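Local coordinates for protein open reading frame 2 (Aeromonas sobria, PDB 3WQB) that probably acts as a chaperone for a secreted serine protease, with which it forms a complex, at residues B[33-38]-B[135-140]; B[74-79]-B[142-147]; B[81-86]-B[111-116]. All coordinates share one frame; numbering follows the deposited sequence.

Contact 3 is buried, contact 1 only partly so although equally central, and contact 2 is peripheral, its centre about 16 Å from that of the chain. Contact 3 is a regular antiparallel strand pair with backbone hydrogen bonds and leucine and valine packing. Contact 1 joins a two-stranded hairpin to strand 136-141, the other neighbour of strand 83-87, and relies chiefly on one asparagine amide beside a small apolar cluster. Contact 2 is held by a water and aliphatic touches. L140 of contact 1 packs on L78 of contact 2, while E139 bonds to S81 and Q137 to L85 of contact 3. Segment 142-147 ends in a strand, Q146 and P147, that pairs with the partner protein.

Contact 1 (B[33-38]-B[135-140]); sequences EVNGQT and NVQIEL
V34 begins the contact with a single methyl. CG1 of V34 lies anti to the backbone N (chi1 -169°), which brings it to 4.0 Å from CD1 of I138 and 4.1 Å from CD1 of L140, the isoleucine side chain being crossed nearly at a right angle. N35 follows and carries the polar part. Its amide grips both backbone groups of I138, much as a neighbouring strand would: OD1 of N35 accepts from I138 N at 2.9 Å, and ND2 of N35 donates to I138 O, also at 2.9 Å. The second bond is the straighter (163° at the hydrogen against 153°) and reaches a lone pair in the carbonyl plane, whereas I138 N meets OD1 of N35 tilted from its plane. Two bonds, one through each branch of the flat amide, fix its rotation. The aliphatic part of Q137 runs across the amide, with CG of Q137 3.8 Å from N35 ND2, and its own amide is bonded to the backbone of the partner protein. N35 can lean out because it and G36 form the centre of a type I' turn from V34 to Q37, closed by backbone bonds both ways. The hairpin tip thus rests on strand 136-141, where I138 also packs on N123 and A126 of helix 122-131 and on L84 of strand 83-87, while Y39 of strand 37-40 flanks V34 and L140.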
loop_
_atom_site.group_PDB
_atom_site.type_symbol
_atom_site.label_atom_id
_atom_site.label_comp_id
_atom_site.label_asym_id
_atom_site.label_seq_id
_atom_site.Cartn_x
_atom_site.Cartn_y
_atom_site.Cartn_z
ATOM N N GLU B 33 20.982 19.640 8.655
ATOM C CA GLU B 33 19.718 19.915 7.976
ATOM C C GLU B 33 19.807 19.554 6.500
ATOM O O GLU B 33 20.649 20.085 5.774
ATOM C CB GLU B 33 19.314 21.387 8.132
ATOM C CG GLU B 33 19.116 21.849 9.576
ATOM C CD GLU B 33 17.973 21.138 10.280
ATOM O OE1 GLU B 33 18.197 20.631 11.400
ATOM O OE2 GLU B 33 16.855 21.087 9.719
ATOM N N VAL B 34 18.945 18.636 6.066
ATOM C CA VAL B 34 18.870 18.242 4.656
ATOM C C VAL B 34 17.404 18.156 4.254
ATOM O O VAL B 34 16.610 17.512 4.940
ATOM C CB VAL B 34 19.540 16.865 4.386
ATOM C CG1 VAL B 34 19.689 16.627 2.880
ATOM C CG2 VAL B 34 20.895 16.754 5.076
ATOM N N ASN B 35 17.060 18.801 3.140
ATOM C CA ASN B 35 15.690 18.813 2.612
ATOM C C ASN B 35 14.637 19.267 3.630
ATOM O O ASN B 35 13.521 18.744 3.658
ATOM C CB ASN B 35 15.297 17.443 2.040
ATOM C CG ASN B 35 16.266 16.937 0.988
ATOM O OD1 ASN B 35 16.797 17.702 0.181
ATOM N ND2 ASN B 35 16.491 15.628 0.989
ATOM N N GLY B 36 15.011 20.228 4.470
ATOM C CA GLY B 36 14.109 20.766 5.488
ATOM C C GLY B 36 13.878 19.865 6.690
ATOM O O GLY B 36 12.918 20.064 7.440
ATOM N N GLN B 37 14.754 18.877 6.878
ATOM C CA GLN B 37 14.661 17.955 8.012
ATOM C C GLN B 37 16.016 17.707 8.674
ATOM O O GLN B 37 17.064 17.880 8.052
ATOM C CB GLN B 37 14.036 16.626 7.588
ATOM C CG GLN B 37 12.524 16.673 7.405
ATOM C CD GLN B 37 11.888 15.296 7.445
ATOM O OE1 GLN B 37 12.558 14.281 7.238
ATOM N NE2 GLN B 37 10.588 15.255 7.716
ATOM N N THR B 38 15.975 17.282 9.935
ATOM C CA THR B 38 17.174 17.073 10.742
ATOM C C THR B 38 17.657 15.622 10.710
ATOM O O THR B 38 16.920 14.701 11.070
ATOM C CB THR B 38 16.935 17.507 12.205
ATOM O OG1 THR B 38 16.445 18.854 12.230
ATOM C CG2 THR B 38 18.220 17.427 13.013
ATOM N N ASN B 135 12.958 24.857 -6.467
ATOM C CA ASN B 135 12.676 23.726 -5.584
ATOM C C ASN B 135 13.627 22.571 -5.881
ATOM O O ASN B 135 13.709 22.096 -7.011
ATOM C CB ASN B 135 11.221 23.269 -5.729
ATOM C CG ASN B 135 10.268 24.037 -4.827
ATOM O OD1 ASN B 135 10.346 25.260 -4.710
ATOM N ND2 ASN B 135 9.357 23.312 -4.183
ATOM N N VAL B 136 14.360 22.148 -4.860
ATOM C CA VAL B 136 15.396 21.125 -5.009
ATOM C C VAL B 136 15.314 20.102 -3.873
ATOM O O VAL B 136 14.989 20.445 -2.741
ATOM C CB VAL B 136 16.817 21.774 -5.084
ATOM C CG1 VAL B 136 17.095 22.660 -3.866
ATOM C CG2 VAL B 136 17.913 20.723 -5.243
ATOM N N GLN B 137 15.607 18.843 -4.192
ATOM C CA GLN B 137 15.695 17.792 -3.189
ATOM C C GLN B 137 16.962 16.980 -3.429
ATOM O O GLN B 137 17.197 16.487 -4.535
ATOM C CB GLN B 137 14.453 16.883 -3.231
ATOM C CG GLN B 137 14.425 15.773 -2.164
ATOM C CD GLN B 137 13.267 14.800 -2.352
ATOM O OE1 GLN B 137 12.746 14.651 -3.451
ATOM N NE2 GLN B 137 12.858 14.141 -1.274
ATOM N N ILE B 138 17.792 16.879 -2.397
ATOM C CA ILE B 138 18.957 16.000 -2.430
ATOM C C ILE B 138 18.474 14.572 -2.210
ATOM O O ILE B 138 17.825 14.284 -1.200
ATOM C CB ILE B 138 19.980 16.379 -1.332
ATOM C CG1 ILE B 138 20.468 17.817 -1.544
ATOM C CG2 ILE B 138 21.155 15.402 -1.331
ATOM C CD1 ILE B 138 21.196 18.431 -0.361
ATOM N N GLU B 139 18.761 13.684 -3.158
ATOM C CA GLU B 139 18.325 12.295 -3.002
ATOM C C GLU B 139 19.086 11.569 -1.896
ATOM O O GLU B 139 20.317 11.486 -1.915
ATOM C CB GLU B 139 18.418 11.501 -4.303
ATOM C CG GLU B 139 18.076 10.028 -4.082
ATOM C CD GLU B 139 17.989 9.231 -5.353
ATOM O OE1 GLU B 139 18.922 9.295 -6.176
ATOM O OE2 GLU B 139 16.993 8.506 -5.505
ATOM N N LEU B 140 18.328 11.050 -0.943
ATOM C CA LEU B 140 18.864 10.239 0.136
ATOM C C LEU B 140 18.321 8.829 -0.042
ATOM O O LEU B 140 17.138 8.569 0.209
ATOM C CB LEU B 140 18.484 10.828 1.498
ATOM C CG LEU B 140 18.883 12.295 1.729
ATOM C CD1 LEU B 140 18.363 12.802 3.075
ATOM C CD2 LEU B 140 20.399 12.514 1.608
#

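Contact 2 (B[74-79]-B[142-147])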
loop_
_atom_site.group_PDB
_atom_site.type_symbol
_atom_site.label_atom_id
_atom_site.label_comp_id
_atom_site.label_asym_id
_atom_site.label_seq_id
_atom_site.Cartn_x
_atom_site.Cartn_y
_atom_site.Cartn_z
ATOM N N ALA B 74 14.874 4.562 14.604
ATOM C CA ALA B 74 13.879 3.613 14.095
ATOM C C ALA B 74 13.651 3.817 12.597
ATOM O O ALA B 74 12.529 3.708 12.097
ATOM C CB ALA B 74 12.576 3.725 14.860
ATOM N N SER B 75 14.736 4.106 11.892
ATOM C CA SER B 75 14.688 4.387 10.465
ATOM C C SER B 75 15.927 3.829 9.766
ATOM O O SER B 75 16.971 3.647 10.403
ATOM C CB SER B 75 14.563 5.893 10.230
ATOM O OG SER B 75 15.484 6.609 11.033
ATOM N N PRO B 76 15.813 3.538 8.455
ATOM C CA PRO B 76 16.951 2.991 7.725
ATOM C C PRO B 76 18.064 4.012 7.541
ATOM O O PRO B 76 17.811 5.219 7.500
ATOM C CB PRO B 76 16.349 2.615 6.363
ATOM C CG PRO B 76 15.165 3.501 6.221
ATOM C CD PRO B 76 14.615 3.642 7.600
ATOM N N GLU B 77 19.286 3.501 7.452
ATOM C CA GLU B 77 20.459 4.278 7.090
ATOM C C GLU B 77 20.274 4.858 5.686
ATOM O O GLU B 77 19.963 4.124 4.745
ATOM C CB GLU B 77 21.677 3.354 7.133
ATOM C CG GLU B 77 23.008 4.012 6.928
ATOM C CD GLU B 77 24.138 3.005 6.947
ATOM O OE1 GLU B 77 24.415 2.396 5.890
ATOM O OE2 GLU B 77 24.746 2.821 8.023
ATOM N N LEU B 78 20.460 6.171 5.550
ATOM C CA LEU B 78 20.337 6.823 4.242
ATOM C C LEU B 78 21.689 7.250 3.683
ATOM O O LEU B 78 22.609 7.581 4.431
ATOM C CB LEU B 78 19.393 8.028 4.313
ATOM C CG LEU B 78 17.963 7.790 4.810
ATOM C CD1 LEU B 78 17.193 9.102 4.792
ATOM C CD2 LEU B 78 17.244 6.734 3.989
ATOM N N THR B 79 21.796 7.244 2.361
ATOM C CA THR B 79 23.035 7.611 1.688
ATOM C C THR B 79 22.790 8.705 0.662
ATOM O O THR B 79 21.811 8.672 -0.077
ATOM C CB THR B 79 23.693 6.380 1.022
ATOM O OG1 THR B 79 23.945 5.393 2.029
ATOM C CG2 THR B 79 25.014 6.744 0.369
ATOM N N GLY B 142 18.295 4.451 0.110
ATOM C CA GLY B 142 18.327 3.423 1.137
ATOM C C GLY B 142 17.066 2.594 1.129
ATOM O O GLY B 142 16.192 2.771 0.269
ATOM N N ALA B 143 16.969 1.704 2.107
ATOM C CA ALA B 143 15.936 0.677 2.127
ATOM C C ALA B 143 14.635 1.169 2.764
ATOM O O ALA B 143 14.172 0.628 3.766
ATOM C CB ALA B 143 16.468 -0.571 2.832
ATOM N N GLU B 144 14.038 2.194 2.165
ATOM C CA GLU B 144 12.855 2.821 2.741
ATOM C C GLU B 144 11.598 1.982 2.514
ATOM O O GLU B 144 10.817 1.753 3.443
ATOM C CB GLU B 144 12.701 4.253 2.226
ATOM C CG GLU B 144 13.821 5.145 2.751
ATOM C CD GLU B 144 13.714 6.578 2.286
ATOM O OE1 GLU B 144 13.281 7.425 3.092
ATOM O OE2 GLU B 144 14.064 6.856 1.118
ATOM N N GLN B 145 11.418 1.508 1.285
ATOM C CA GLN B 145 10.321 0.602 0.997
ATOM C C GLN B 145 10.670 -0.818 1.434
ATOM O O GLN B 145 11.810 -1.274 1.265
ATOM C CB GLN B 145 9.959 0.650 -0.485
ATOM C CG GLN B 145 9.579 2.043 -0.988
ATOM C CD GLN B 145 8.362 2.638 -0.288
ATOM O OE1 GLN B 145 7.469 1.916 0.167
ATOM N NE2 GLN B 145 8.322 3.962 -0.207
ATOM N N GLN B 146 9.683 -1.497 2.009
ATOM C CA GLN B 146 9.883 -2.827 2.564
ATOM C C GLN B 146 8.863 -3.786 1.961
ATOM O O GLN B 146 7.695 -3.428 1.793
ATOM C CB GLN B 146 9.680 -2.818 4.089
ATOM C CG GLN B 146 10.206 -1.582 4.831
ATOM C CD GLN B 146 9.413 -1.233 6.082
ATOM O OE1 GLN B 146 8.237 -0.849 6.017
ATOM N NE2 GLN B 146 10.066 -1.337 7.232
ATOM N N PRO B 147 9.283 -5.019 1.659
ATOM C CA PRO B 147 8.310 -6.025 1.233
ATOM C C PRO B 147 7.257 -6.273 2.306
ATOM O O PRO B 147 7.577 -6.350 3.501
ATOM C CB PRO B 147 9.164 -7.278 1.014
ATOM C CG PRO B 147 10.557 -6.776 0.849
ATOM C CD PRO B 147 10.663 -5.534 1.652
HETATM O O HOH W 1 19.142 1.521 3.929
#
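A single water joins the backbones of E77 and A143, making the polar link between two segments that have no direct hydrogen bond to each other. It donates to E77 O at 2.8 Å and accepts from A143 N at the same distance. Close by, G142, which has no side chain, approaches segment 74-79, its CA 4.0 Å from E77 O. A143 then centres an inverse gamma turn, with only a weak bond from E144 N to G142 O, and the chain passes beside P76. CG of P76 lies 3.9 Å from A143 O and 4.1 Å from E144 CG. E144, extended beyond CG, crosses both P76 and L78 at about right angles; methyl CD2 of L78 touches the carboxylate carbon CD of E144 at 3.9 Å. The aliphatic stem of the glutamate therefore lies against apolar groups of segment 74-79, while its OE1 is turned to a basic side chain of the partner protein, a long and weak ion pair. Ahead of the turn, T79 still pairs with S141 through the backbone; after it, Q146 and P147 form an antiparallel pair with a strand of the partner protein. The arrangement is that of a strand leaving its own sheet through a glycine-containing turn to extend a sheet across a protein interface; it recalls the C-terminal tails of subtilisin propeptides and may reflect a similar mode of binding.

Contact 3 (B[81-86]-B[111-116])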
loop_
_atom_site.group_PDB
_atom_site.type_symbol
_atom_site.label_atom_id
_atom_site.label_comp_id
_atom_site.label_asym_id
_atom_site.label_seq_id
_atom_site.Cartn_x
_atom_site.Cartn_y
_atom_site.Cartn_z
ATOM N N SER B 81 23.032 9.923 -2.599
ATOM C CA SER B 81 23.236 9.192 -3.849
ATOM C C SER B 81 24.100 9.946 -4.858
ATOM O O SER B 81 24.720 9.328 -5.726
ATOM C CB SER B 81 21.890 8.841 -4.492
ATOM O OG SER B 81 21.278 9.985 -5.069
ATOM N N GLY B 82 24.125 11.274 -4.745
ATOM C CA GLY B 82 24.779 12.126 -5.736
ATOM C C GLY B 82 23.804 12.828 -6.669
ATOM O O GLY B 82 24.184 13.752 -7.395
ATOM N N THR B 83 22.546 12.390 -6.644
ATOM C CA THR B 83 21.496 12.949 -7.497
ATOM C C THR B 83 20.708 14.041 -6.775
ATOM O O THR B 83 20.414 13.927 -5.582
ATOM C CB THR B 83 20.554 11.831 -8.015
ATOM O OG1 THR B 83 21.301 10.942 -8.852
ATOM C CG2 THR B 83 19.374 12.395 -8.817
ATOM N N LEU B 84 20.407 15.106 -7.516
ATOM C CA LEU B 84 19.524 16.177 -7.077
ATOM C C LEU B 84 18.276 16.165 -7.940
ATOM O O LEU B 84 18.368 16.080 -9.171
ATOM C CB LEU B 84 20.213 17.541 -7.227
ATOM C CG LEU B 84 21.508 17.804 -6.461
ATOM C CD1 LEU B 84 22.358 18.811 -7.212
ATOM C CD2 LEU B 84 21.218 18.303 -5.071
ATOM N N LEU B 85 17.115 16.240 -7.299
ATOM C CA LEU B 85 15.851 16.446 -8.015
ATOM C C LEU B 85 15.565 17.935 -8.022
ATOM O O LEU B 85 15.642 18.591 -6.986
ATOM C CB LEU B 85 14.691 15.701 -7.351
ATOM C CG LEU B 85 14.780 14.194 -7.096
ATOM C CD1 LEU B 85 13.386 13.670 -6.820
ATOM C CD2 LEU B 85 15.415 13.406 -8.227
ATOM N N VAL B 86 15.251 18.462 -9.200
ATOM C CA VAL B 86 15.001 19.888 -9.381
ATOM C C VAL B 86 13.690 20.072 -10.141
ATOM O O VAL B 86 13.487 19.458 -11.191
ATOM C CB VAL B 86 16.176 20.557 -10.153
ATOM C CG1 VAL B 86 15.828 21.964 -10.605
ATOM C CG2 VAL B 86 17.423 20.588 -9.292
ATOM N N ILE B 111 10.174 17.330 -13.323
ATOM C CA ILE B 111 11.223 17.221 -12.321
ATOM C C ILE B 111 12.449 16.536 -12.917
ATOM O O ILE B 111 12.372 15.417 -13.421
ATOM C CB ILE B 111 10.700 16.513 -11.046
ATOM C CG1 ILE B 111 9.642 17.395 -10.363
ATOM C CG2 ILE B 111 11.858 16.171 -10.094
ATOM C CD1 ILE B 111 8.741 16.651 -9.385
ATOM N N ALA B 112 13.575 17.241 -12.888
ATOM C CA ALA B 112 14.802 16.747 -13.472
ATOM C C ALA B 112 15.698 16.097 -12.427
ATOM O O ALA B 112 15.724 16.519 -11.271
ATOM C CB ALA B 112 15.544 17.877 -14.169
ATOM N N LEU B 113 16.417 15.070 -12.864
ATOM C CA LEU B 113 17.451 14.423 -12.077
ATOM C C LEU B 113 18.805 14.908 -12.581
ATOM O O LEU B 113 19.147 14.722 -13.757
ATOM C CB LEU B 113 17.355 12.899 -12.203
ATOM C CG LEU B 113 16.275 12.165 -11.400
ATOM C CD1 LEU B 113 14.854 12.539 -11.816
ATOM C CD2 LEU B 113 16.476 10.670 -11.519
ATOM N N LEU B 114 19.544 15.563 -11.696
ATOM C CA LEU B 114 20.878 16.065 -12.001
ATOM C C LEU B 114 21.882 15.346 -11.116
ATOM O O LEU B 114 21.641 15.140 -9.926
ATOM C CB LEU B 114 20.950 17.580 -11.774
ATOM C CG LEU B 114 19.834 18.480 -12.322
ATOM C CD1 LEU B 114 20.090 19.923 -11.905
ATOM C CD2 LEU B 114 19.683 18.385 -13.842
ATOM N N GLU B 115 23.005 14.943 -11.695
ATOM C CA GLU B 115 24.010 14.226 -10.924
ATOM C C GLU B 115 25.214 15.113 -10.631
ATOM O O GLU B 115 25.702 15.835 -11.506
ATOM C CB GLU B 115 24.426 12.936 -11.629
ATOM C CG GLU B 115 25.127 11.930 -10.717
ATOM C CD GLU B 115 25.275 10.551 -11.345
ATOM O OE1 GLU B 115 25.207 9.553 -10.596
ATOM O OE2 GLU B 115 25.450 10.460 -12.581
ATOM N N ALA B 116 25.664 15.065 -9.382
ATOM C CA ALA B 116 26.831 15.819 -8.956
ATOM C C ALA B 116 28.100 15.049 -9.288
ATOM O O ALA B 116 28.134 13.817 -9.214
ATOM C CB ALA B 116 26.755 16.124 -7.471
HETATM O O HOH W 2 23.625 9.645 -8.382
#
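L113 stands as a ridge between two neighbours on the strand opposite. CG of L113 is 3.5 Å from CD2 of L85, the two leucines lying side by side and pointing the same way, and CB of L113 is 4.0 Å from CG2 of T83. The threonine turns that methyl inward because CG2 is anti to the backbone N (OG1 at chi1 -64°), which leaves OG1 on the other flank to donate to a water that also bonds S81 O and E115 OE1. E115 OE1 also forms a salt bridge with R65. At the far end of this face, CG2 of I111 fits against CB of L85.

Beneath these side chains the backbones of strands 83-87 and 111-116 run antiparallel, with L84–L114 and V86–A112 as hydrogen-bonded pairs; L84 N to L114 O, at 2.7 Å, is close to straight (173°). They are the central pair of strands 136-141, 83-87, 111-116 and 102-108, which with helices 90-98 and 122-131 form a ferredoxin-like βαββαβ part; strands 78-81 and 68-69 continue the sheet beyond 136-141.

On the helix-facing side the relief is uneven. V86 and L114 rise together, V86 CG2 to L114 CD1 at 3.8 Å, whereas A112 makes a low spot between tall neighbours, against which A93 of helix 90-98 settles; L96 and A97 of that helix meet V86 and L114. L84 projects toward L122 and I125 of helix 122-131. At the corner, G82 turns the chain with no side chain, and CB of A116 sits 3.5 Å from G82 O, which also accepts from A116 N.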